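Local coordinates for metallo-beta-lactamase family protein (Thermus thermophilus, PDB 2ZO4) that binds two zinc ions in a metallo-beta-lactamase fold and is probably a hydrolase whose substrate is not known, at residues 14-19 against 38-43; 33-38 against 61-66; 101-106 against 135-140. All coordinates share one frame; numbering follows the deposited sequence.

In the fold
All three contacts lie in the metallo-beta-lactamase fold, and each is partly buried. Contact 2 belongs to the framework of the six-stranded sheet: strands 32-36 and 65-68 pair through their backbones, with aliphatic side chains packed beside them. Contact 1 picks up the chain where strand 32-36 ends; its second segment begins at Thr38, which packs on Ile66 in contact 2, and it joins two loops near the zinc site by apolar touches and one water. Contact 3 lies between two helices and depends on the charged, flat end of an arginine. It touches contact 1 through the Tyr17 OH to Thr137 OG1 and Gly41 N to Arg140 O pairs, whereas contacts 2 and 3 do not meet.

Contact 1: residues 14-19 against 38-43; sequences PIPYPL and TALGTR
Leu40 packs against Ile15, Pro16 and Tyr17 in an apolar loop-to-loop contact, where the loop between strands 8-14 and 21-29 meets the loop leading from strand 32-36 into helix 43-55. The two methyls of Leu40 divide the work. CD2 of Leu40 lies 3.7 Å from CG2 of Ile15, the two side chains crossing at about a right angle, and also reaches CD of the Pro16 ring at 4.0 Å. CD1 of Leu40 comes in at the edge of the Tyr17 ring, near its plane, 3.7 Å from CE2 of Tyr17. CG of Pro16 sits over one face of that ring, toward its rim. Leu40 holds CG between its backbone N and carbonyl carbon (chi1 77°), with CD1 and CD2 spread to these separate partners. Beside this patch, one water donates to Pro14 O (2.7 Å) and is also hydrogen-bonded to Thr42 OG1 (2.8 Å). Thr42 is the N-cap of helix 43-55, its OG1 also bonded to Ala45 N. Tyr17 OH bonds to Thr137 and Arg140, and Ile15 touches the zinc ligands Asp74 and His233. Apolar packing and a single water therefore carry this link between the loops, placing a hydrophobic side chain against the metal-binding shell.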
loop_
_atom_site.group_PDB
_atom_site.type_symbol
_atom_site.label_atom_id
_atom_site.label_comp_id
_atom_site.label_asym_id
_atom_site.label_seq_id
_atom_site.Cartn_x
_atom_site.Cartn_y
_atom_site.Cartn_z
ATOM N N PRO A 14 -13.313 0.164 9.617
ATOM C CA PRO A 14 -12.549 1.105 10.451
ATOM C C PRO A 14 -11.151 0.596 10.798
ATOM O O PRO A 14 -10.970 -0.585 11.084
ATOM C CB PRO A 14 -13.398 1.234 11.726
ATOM C CG PRO A 14 -14.745 0.665 11.369
ATOM C CD PRO A 14 -14.472 -0.383 10.345
ATOM N N ILE A 15 -10.175 1.500 10.754
ATOM C CA ILE A 15 -8.781 1.179 11.068
ATOM C C ILE A 15 -8.184 2.216 12.032
ATOM O O ILE A 15 -8.498 3.407 11.938
ATOM C CB ILE A 15 -7.897 1.035 9.789
ATOM C CG1 ILE A 15 -7.959 2.297 8.914
ATOM C CG2 ILE A 15 -8.293 -0.208 9.004
ATOM C CD1 ILE A 15 -6.899 2.355 7.812
ATOM N N PRO A 16 -7.330 1.764 12.970
ATOM C CA PRO A 16 -6.785 2.663 13.989
ATOM C C PRO A 16 -5.607 3.511 13.489
ATOM O O PRO A 16 -4.636 3.715 14.224
ATOM C CB PRO A 16 -6.332 1.696 15.086
ATOM C CG PRO A 16 -5.936 0.467 14.348
ATOM C CD PRO A 16 -6.844 0.380 13.143
ATOM N N TYR A 17 -5.712 4.003 12.255
ATOM C CA TYR A 17 -4.672 4.816 11.624
ATOM C C TYR A 17 -5.285 6.086 11.021
ATOM O O TYR A 17 -6.494 6.129 10.787
ATOM C CB TYR A 17 -3.915 3.998 10.565
ATOM C CG TYR A 17 -3.308 2.737 11.133
ATOM C CD1 TYR A 17 -2.194 2.796 11.972
ATOM C CD2 TYR A 17 -3.864 1.487 10.858
ATOM C CE1 TYR A 17 -1.641 1.644 12.517
ATOM C CE2 TYR A 17 -3.320 0.327 11.396
ATOM C CZ TYR A 17 -2.207 0.414 12.224
ATOM O OH TYR A 17 -1.660 -0.724 12.762
ATOM N N PRO A 18 -4.463 7.136 10.800
ATOM C CA PRO A 18 -4.959 8.423 10.278
ATOM C C PRO A 18 -5.874 8.339 9.045
ATOM O O PRO A 18 -6.694 9.234 8.841
ATOM C CB PRO A 18 -3.677 9.203 9.947
ATOM C CG PRO A 18 -2.534 8.253 10.165
ATOM C CD PRO A 18 -3.016 7.182 11.075
ATOM N N LEU A 19 -5.744 7.280 8.243
ATOM C CA LEU A 19 -6.637 7.061 7.094
ATOM C C LEU A 19 -8.068 6.714 7.530
ATOM O O LEU A 19 -9.020 6.938 6.778
ATOM C CB LEU A 19 -6.081 5.975 6.170
ATOM N N THR A 38 -8.125 -7.366 3.612
ATOM C CA THR A 38 -8.684 -8.071 4.778
ATOM C C THR A 38 -8.795 -7.262 6.071
ATOM O O THR A 38 -9.208 -7.809 7.094
ATOM C CB THR A 38 -7.852 -9.336 5.131
ATOM O OG1 THR A 38 -6.513 -8.954 5.472
ATOM C CG2 THR A 38 -7.828 -10.321 3.985
ATOM N N ALA A 39 -8.432 -5.981 6.032
ATOM C CA ALA A 39 -8.287 -5.169 7.247
ATOM C C ALA A 39 -7.306 -5.819 8.231
ATOM O O ALA A 39 -6.297 -6.393 7.815
ATOM C CB ALA A 39 -9.648 -4.891 7.901
ATOM N N LEU A 40 -7.603 -5.745 9.527
ATOM C CA LEU A 40 -6.657 -6.198 10.555
ATOM C C LEU A 40 -7.351 -6.579 11.863
ATOM O O LEU A 40 -8.555 -6.362 12.024
ATOM C CB LEU A 40 -5.571 -5.135 10.802
ATOM C CG LEU A 40 -5.880 -3.878 11.625
ATOM C CD1 LEU A 40 -4.608 -3.067 11.807
ATOM C CD2 LEU A 40 -6.981 -3.020 11.000
ATOM N N GLY A 41 -6.572 -7.135 12.790
ATOM C CA GLY A 41 -7.105 -7.727 14.014
ATOM C C GLY A 41 -7.364 -6.752 15.140
ATOM O O GLY A 41 -6.628 -6.721 16.125
ATOM N N THR A 42 -8.401 -5.938 14.982
ATOM C CA THR A 42 -8.965 -5.182 16.095
ATOM C C THR A 42 -10.392 -5.671 16.249
ATOM O O THR A 42 -10.945 -6.246 15.312
ATOM C CB THR A 42 -8.968 -3.647 15.859
ATOM O OG1 THR A 42 -9.904 -3.302 14.830
ATOM C CG2 THR A 42 -7.581 -3.139 15.485
ATOM N N ARG A 43 -10.985 -5.443 17.418
ATOM C CA ARG A 43 -12.381 -5.805 17.655
ATOM C C ARG A 43 -13.320 -5.042 16.713
ATOM O O ARG A 43 -14.256 -5.624 16.149
ATOM C CB ARG A 43 -12.761 -5.564 19.122
HETATM O O HOH W 1 -10.065 -0.830 13.601
#

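Contact 2: residues 33-38 against 61-66; sequences VALVDT and QDVKTI
Ile66 turns CG1 anti to its carbonyl carbon (chi1 -54°) and bends again at chi2 (-66°), which folds CD1 back to 4.0 Å from CB of Leu35 and also beside the methyl of Thr38. Thr38 in turn sets OG1 between its backbone N and carbonyl carbon, leaving CG2 to cross Ile66 at about a right angle, 3.5 Å from CG2 of that residue. OG1 itself bonds to His75 O. Val63 adds its CG1 3.9 Å from CB of Leu35, while its CG2 lies more loosely beside CG1 of Val33. Phe82 of helix 79-84 packs on Leu35, Thr38, Val63 and Ile66 alike, extending this apolar cluster. On the other side of the sheet, CB of Ala34 faces CB of Thr65.

These residues join the two strands of a beta-alpha-beta unit, strand 32-36, helix 43-55 and strand 65-68, which run parallel as neighbours in the six-stranded sheet. Ala34 is paired with Thr65 and Leu35 with Ile66. Leu35 N donates to Thr65 O at 2.9 Å, nearly along the C=O axis, and the ladder continues beyond Ile66 through backbone bonds of Leu35 and Asp37 with Leu67. At the start of the pairing, Val33 O receives Lys64 N (3.2 Å), tilted 30° from the carbonyl plane, and a weak bond from Thr65 N. A water also donates to this oxygen and bonds to Thr65 OG1 (2.7 Å). Just past the strand, Asp37 turns to the metal site instead: its OD2 bonds to ND1 of the zinc ligand His75 and to Thr69 OG1, a second-shell role that would orient the histidine.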
loop_
_atom_site.group_PDB
_atom_site.type_symbol
_atom_site.label_atom_id
_atom_site.label_comp_id
_atom_site.label_asym_id
_atom_site.label_seq_id
_atom_site.Cartn_x
_atom_site.Cartn_y
_atom_site.Cartn_z
ATOM N N VAL A 33 -16.453 -17.316 -3.271
ATOM C CA VAL A 33 -16.387 -16.050 -2.548
ATOM C C VAL A 33 -14.917 -15.665 -2.332
ATOM O O VAL A 33 -14.107 -16.484 -1.877
ATOM C CB VAL A 33 -17.117 -16.111 -1.172
ATOM C CG1 VAL A 33 -17.025 -14.770 -0.455
ATOM C CG2 VAL A 33 -18.586 -16.514 -1.336
ATOM N N ALA A 34 -14.587 -14.419 -2.655
ATOM C CA ALA A 34 -13.230 -13.909 -2.500
ATOM C C ALA A 34 -13.223 -12.523 -1.879
ATOM O O ALA A 34 -14.149 -11.741 -2.085
ATOM C CB ALA A 34 -12.522 -13.876 -3.839
ATOM N N LEU A 35 -12.175 -12.233 -1.116
ATOM C CA LEU A 35 -11.940 -10.891 -0.598
ATOM C C LEU A 35 -10.676 -10.274 -1.185
ATOM O O LEU A 35 -9.626 -10.921 -1.241
ATOM C CB LEU A 35 -11.824 -10.900 0.926
ATOM C CG LEU A 35 -13.018 -10.487 1.792
ATOM C CD1 LEU A 35 -12.642 -10.643 3.253
ATOM C CD2 LEU A 35 -13.466 -9.057 1.518
ATOM N N VAL A 36 -10.800 -9.026 -1.633
ATOM C CA VAL A 36 -9.647 -8.205 -1.964
ATOM C C VAL A 36 -9.335 -7.379 -0.713
ATOM O O VAL A 36 -10.115 -6.498 -0.334
ATOM C CB VAL A 36 -9.905 -7.297 -3.195
ATOM C CG1 VAL A 36 -8.709 -6.399 -3.471
ATOM C CG2 VAL A 36 -10.232 -8.139 -4.425
ATOM N N ASP A 37 -8.204 -7.701 -0.078
ATOM C CA ASP A 37 -7.764 -7.110 1.200
ATOM C C ASP A 37 -8.645 -7.527 2.393
ATOM O O ASP A 37 -9.763 -8.013 2.203
ATOM C CB ASP A 37 -7.574 -5.590 1.079
ATOM C CG ASP A 37 -6.461 -5.224 0.101
ATOM O OD1 ASP A 37 -5.584 -6.082 -0.148
ATOM O OD2 ASP A 37 -6.457 -4.085 -0.418
ATOM N N THR A 38 -8.125 -7.366 3.612
ATOM C CA THR A 38 -8.684 -8.071 4.778
ATOM C C THR A 38 -8.795 -7.262 6.071
ATOM O O THR A 38 -9.208 -7.809 7.094
ATOM C CB THR A 38 -7.852 -9.336 5.131
ATOM O OG1 THR A 38 -6.513 -8.954 5.472
ATOM C CG2 THR A 38 -7.828 -10.321 3.985
ATOM N N GLN A 61 -15.757 -18.032 7.340
ATOM C CA GLN A 61 -15.355 -19.333 6.798
ATOM C C GLN A 61 -15.753 -19.534 5.332
ATOM O O GLN A 61 -15.222 -20.425 4.665
ATOM C CB GLN A 61 -15.913 -20.476 7.661
ATOM C CG GLN A 61 -15.317 -20.579 9.070
ATOM C CD GLN A 61 -15.978 -19.649 10.090
ATOM O OE1 GLN A 61 -16.866 -18.858 9.760
ATOM N NE2 GLN A 61 -15.540 -19.747 11.341
ATOM N N ASP A 62 -16.678 -18.706 4.843
ATOM C CA ASP A 62 -17.118 -18.760 3.441
ATOM C C ASP A 62 -16.106 -18.159 2.463
ATOM O O ASP A 62 -16.119 -18.482 1.273
ATOM C CB ASP A 62 -18.485 -18.078 3.273
ATOM C CG ASP A 62 -19.605 -18.828 3.981
ATOM O OD1 ASP A 62 -19.603 -20.078 3.950
ATOM O OD2 ASP A 62 -20.487 -18.170 4.569
ATOM N N VAL A 63 -15.233 -17.288 2.963
ATOM C CA VAL A 63 -14.251 -16.618 2.107
ATOM C C VAL A 63 -13.061 -17.541 1.846
ATOM O O VAL A 63 -12.196 -17.715 2.705
ATOM C CB VAL A 63 -13.761 -15.279 2.709
ATOM C CG1 VAL A 63 -12.879 -14.546 1.706
ATOM C CG2 VAL A 63 -14.935 -14.407 3.125
ATOM N N LYS A 64 -13.020 -18.119 0.653
ATOM C CA LYS A 64 -12.028 -19.145 0.329
ATOM C C LYS A 64 -10.820 -18.629 -0.456
ATOM O O LYS A 64 -9.816 -19.332 -0.575
ATOM C CB LYS A 64 -12.692 -20.320 -0.401
ATOM C CG LYS A 64 -13.569 -21.209 0.496
ATOM C CD LYS A 64 -12.723 -22.050 1.453
ATOM C CE LYS A 64 -13.588 -22.963 2.322
ATOM N NZ LYS A 64 -12.746 -23.841 3.196
ATOM N N THR A 65 -10.917 -17.412 -0.991
ATOM C CA THR A 65 -9.799 -16.795 -1.718
ATOM C C THR A 65 -9.525 -15.395 -1.184
ATOM O O THR A 65 -10.448 -14.588 -1.027
ATOM C CB THR A 65 -10.054 -16.725 -3.250
ATOM O OG1 THR A 65 -10.365 -18.027 -3.743
ATOM C CG2 THR A 65 -8.817 -16.201 -3.998
ATOM N N ILE A 66 -8.256 -15.125 -0.893
ATOM C CA ILE A 66 -7.824 -13.804 -0.464
ATOM C C ILE A 66 -6.839 -13.240 -1.482
ATOM O O ILE A 66 -5.817 -13.864 -1.783
ATOM C CB ILE A 66 -7.162 -13.830 0.940
ATOM C CG1 ILE A 66 -8.074 -14.501 1.984
ATOM C CG2 ILE A 66 -6.737 -12.417 1.366
ATOM C CD1 ILE A 66 -9.366 -13.753 2.307
HETATM O O HOH W 2 -13.015 -18.253 -3.808
#

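Contact 3: residues 101-106 against 135-140; sequences RFWREP and EKTRER
The guanidinium of Arg138 lies between the ring of Phe102 on one face and CA of Pro106 on the other, while Phe102 O and a water meet its edge in plane. NH2 of Arg138 stands 3.3 Å above the Phe102 ring, over its centre, and the two planes are 31° apart, giving a cation-pi contact with CZ of Arg138 4.3 Å from the Phe102 ring centroid. One face of the Trp103 indole carries CD2 of Phe102 over its centre, and CG of Arg138 lies at its edge in plane. Phe102 also supplies its carbonyl: NH1 and NH2 of Arg138 approach Phe102 O end-on, at 2.8 and 3.0 Å, so two donors share one acceptor. NH1 also gives a hydrogen bond to the water (2.7 Å), which donates in turn to Trp103 O.

The contact brings the end of helix 99-104, and the turn that follows it, against helix 133-138 near the dinuclear zinc site of the metallo-beta-lactamase fold, the Trp103 side chain about 10 Å from a zinc ion. Carbonyls at the C-terminal end of a helix are suited to a cation, and the helix dipole would probably favour the arginine here. From CG to NE the arginine chain is extended, spanning the gap between the helices. Its CG passes 3.6 Å from CZ3 of Trp103, and CG2 of Thr137 approaches CH2 of the indole at 3.6 Å. Trp103 NE1 bonds to His71 O and its ring stacks on Tyr76, tying the indole to the metal-binding segment; Thr137 OG1, besides its Tyr17 partner, bonds to Thr133 O.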
loop_
_atom_site.group_PDB
_atom_site.type_symbol
_atom_site.label_atom_id
_atom_site.label_comp_id
_atom_site.label_asym_id
_atom_site.label_seq_id
_atom_site.Cartn_x
_atom_site.Cartn_y
_atom_site.Cartn_z
ATOM N N ARG A 101 8.246 -10.591 4.693
ATOM C CA ARG A 101 9.310 -10.998 5.619
ATOM C C ARG A 101 9.328 -10.140 6.886
ATOM O O ARG A 101 9.541 -10.652 7.987
ATOM C CB ARG A 101 10.680 -10.956 4.938
ATOM C CG ARG A 101 11.783 -11.608 5.769
ATOM C CD ARG A 101 13.127 -11.610 5.073
ATOM N NE ARG A 101 14.110 -12.337 5.880
ATOM C CZ ARG A 101 15.426 -12.142 5.840
ATOM N NH1 ARG A 101 15.952 -11.230 5.031
ATOM N NH2 ARG A 101 16.222 -12.863 6.621
ATOM N N PHE A 102 9.096 -8.838 6.721
ATOM C CA PHE A 102 9.014 -7.903 7.845
ATOM C C PHE A 102 8.028 -8.381 8.920
ATOM O O PHE A 102 8.322 -8.301 10.119
ATOM C CB PHE A 102 8.648 -6.503 7.339
ATOM C CG PHE A 102 8.488 -5.478 8.427
ATOM C CD1 PHE A 102 9.591 -4.784 8.916
ATOM C CD2 PHE A 102 7.231 -5.201 8.959
ATOM C CE1 PHE A 102 9.447 -3.837 9.918
ATOM C CE2 PHE A 102 7.077 -4.257 9.963
ATOM C CZ PHE A 102 8.189 -3.571 10.442
ATOM N N TRP A 103 6.873 -8.884 8.489
ATOM C CA TRP A 103 5.856 -9.392 9.414
ATOM C C TRP A 103 6.188 -10.788 9.945
ATOM O O TRP A 103 6.016 -11.057 11.134
ATOM C CB TRP A 103 4.463 -9.394 8.771
ATOM C CG TRP A 103 3.949 -8.029 8.385
ATOM C CD1 TRP A 103 3.587 -7.612 7.134
ATOM C CD2 TRP A 103 3.741 -6.907 9.254
ATOM N NE1 TRP A 103 3.166 -6.306 7.170
ATOM C CE2 TRP A 103 3.255 -5.847 8.457
ATOM C CE3 TRP A 103 3.920 -6.693 10.629
ATOM C CZ2 TRP A 103 2.945 -4.593 8.987
ATOM C CZ3 TRP A 103 3.612 -5.442 11.154
ATOM C CH2 TRP A 103 3.132 -4.409 10.333
ATOM N N ARG A 104 6.652 -11.667 9.059
ATOM C CA ARG A 104 6.951 -13.060 9.415
ATOM C C ARG A 104 8.178 -13.199 10.317
ATOM O O ARG A 104 8.204 -14.047 11.215
ATOM C CB ARG A 104 7.135 -13.919 8.157
ATOM C CG ARG A 104 5.838 -14.279 7.421
ATOM C CD ARG A 104 4.880 -15.113 8.282
ATOM N NE ARG A 104 5.230 -16.531 8.386
ATOM C CZ ARG A 104 5.857 -17.230 7.444
ATOM N NH2 ARG A 104 6.123 -18.514 7.645
ATOM N N GLU A 105 9.188 -12.370 10.064
ATOM C CA GLU A 105 10.445 -12.413 10.807
ATOM C C GLU A 105 10.722 -11.050 11.437
ATOM O O GLU A 105 11.438 -10.230 10.854
ATOM C CB GLU A 105 11.599 -12.806 9.888
ATOM C CG GLU A 105 11.450 -14.155 9.208
ATOM C CD GLU A 105 12.558 -14.420 8.211
ATOM O OE1 GLU A 105 13.691 -13.942 8.435
ATOM O OE2 GLU A 105 12.295 -15.111 7.203
ATOM N N PRO A 106 10.155 -10.802 12.633
ATOM C CA PRO A 106 10.248 -9.500 13.295
ATOM C C PRO A 106 11.673 -8.976 13.480
ATOM O O PRO A 106 11.856 -7.773 13.647
ATOM C CB PRO A 106 9.598 -9.760 14.657
ATOM C CG PRO A 106 8.655 -10.871 14.407
ATOM C CD PRO A 106 9.368 -11.757 13.434
ATOM N N GLU A 135 5.016 -2.309 17.510
ATOM C CA GLU A 135 4.669 -3.464 18.342
ATOM C C GLU A 135 3.153 -3.609 18.461
ATOM O O GLU A 135 2.622 -4.719 18.366
ATOM C CB GLU A 135 5.305 -3.354 19.732
ATOM N N LYS A 136 2.468 -2.482 18.655
ATOM C CA LYS A 136 1.006 -2.455 18.730
ATOM C C LYS A 136 0.372 -2.898 17.409
ATOM O O LYS A 136 -0.639 -3.596 17.405
ATOM C CB LYS A 136 0.508 -1.062 19.121
ATOM N N THR A 137 0.978 -2.483 16.299
ATOM C CA THR A 137 0.564 -2.898 14.961
ATOM C C THR A 137 0.773 -4.402 14.739
ATOM O O THR A 137 -0.150 -5.091 14.304
ATOM C CB THR A 137 1.302 -2.079 13.878
ATOM O OG1 THR A 137 0.945 -0.698 14.005
ATOM C CG2 THR A 137 0.947 -2.564 12.476
ATOM N N ARG A 138 1.974 -4.899 15.045
ATOM C CA ARG A 138 2.303 -6.325 14.909
ATOM C C ARG A 138 1.308 -7.241 15.623
ATOM O O ARG A 138 1.004 -8.331 15.137
ATOM C CB ARG A 138 3.716 -6.613 15.426
ATOM C CG ARG A 138 4.833 -6.142 14.520
ATOM C CD ARG A 138 6.175 -6.683 14.983
ATOM N NE ARG A 138 7.282 -6.238 14.135
ATOM C CZ ARG A 138 7.668 -6.843 13.016
ATOM N NH1 ARG A 138 7.037 -7.925 12.584
ATOM N NH2 ARG A 138 8.692 -6.364 12.322
ATOM N N GLU A 139 0.815 -6.792 16.779
ATOM C CA GLU A 139 -0.174 -7.533 17.560
ATOM C C GLU A 139 -1.515 -7.655 16.830
ATOM O O GLU A 139 -2.293 -8.572 17.098
ATOM C CB GLU A 139 -0.379 -6.866 18.924
ATOM N N ARG A 140 -1.771 -6.723 15.913
ATOM C CA ARG A 140 -3.011 -6.683 15.136
ATOM C C ARG A 140 -2.854 -7.383 13.779
ATOM O O ARG A 140 -3.813 -7.491 13.008
ATOM C CB ARG A 140 -3.458 -5.229 14.933
ATOM C CG ARG A 140 -3.543 -4.419 16.221
ATOM C CD ARG A 140 -4.291 -3.118 16.027
ATOM N NE ARG A 140 -3.456 -2.059 15.468
ATOM C CZ ARG A 140 -3.104 -0.952 16.116
ATOM N NH1 ARG A 140 -3.517 -0.734 17.361
ATOM N NH2 ARG A 140 -2.338 -0.055 15.510
HETATM O O HOH W 3 5.058 -9.585 13.195
#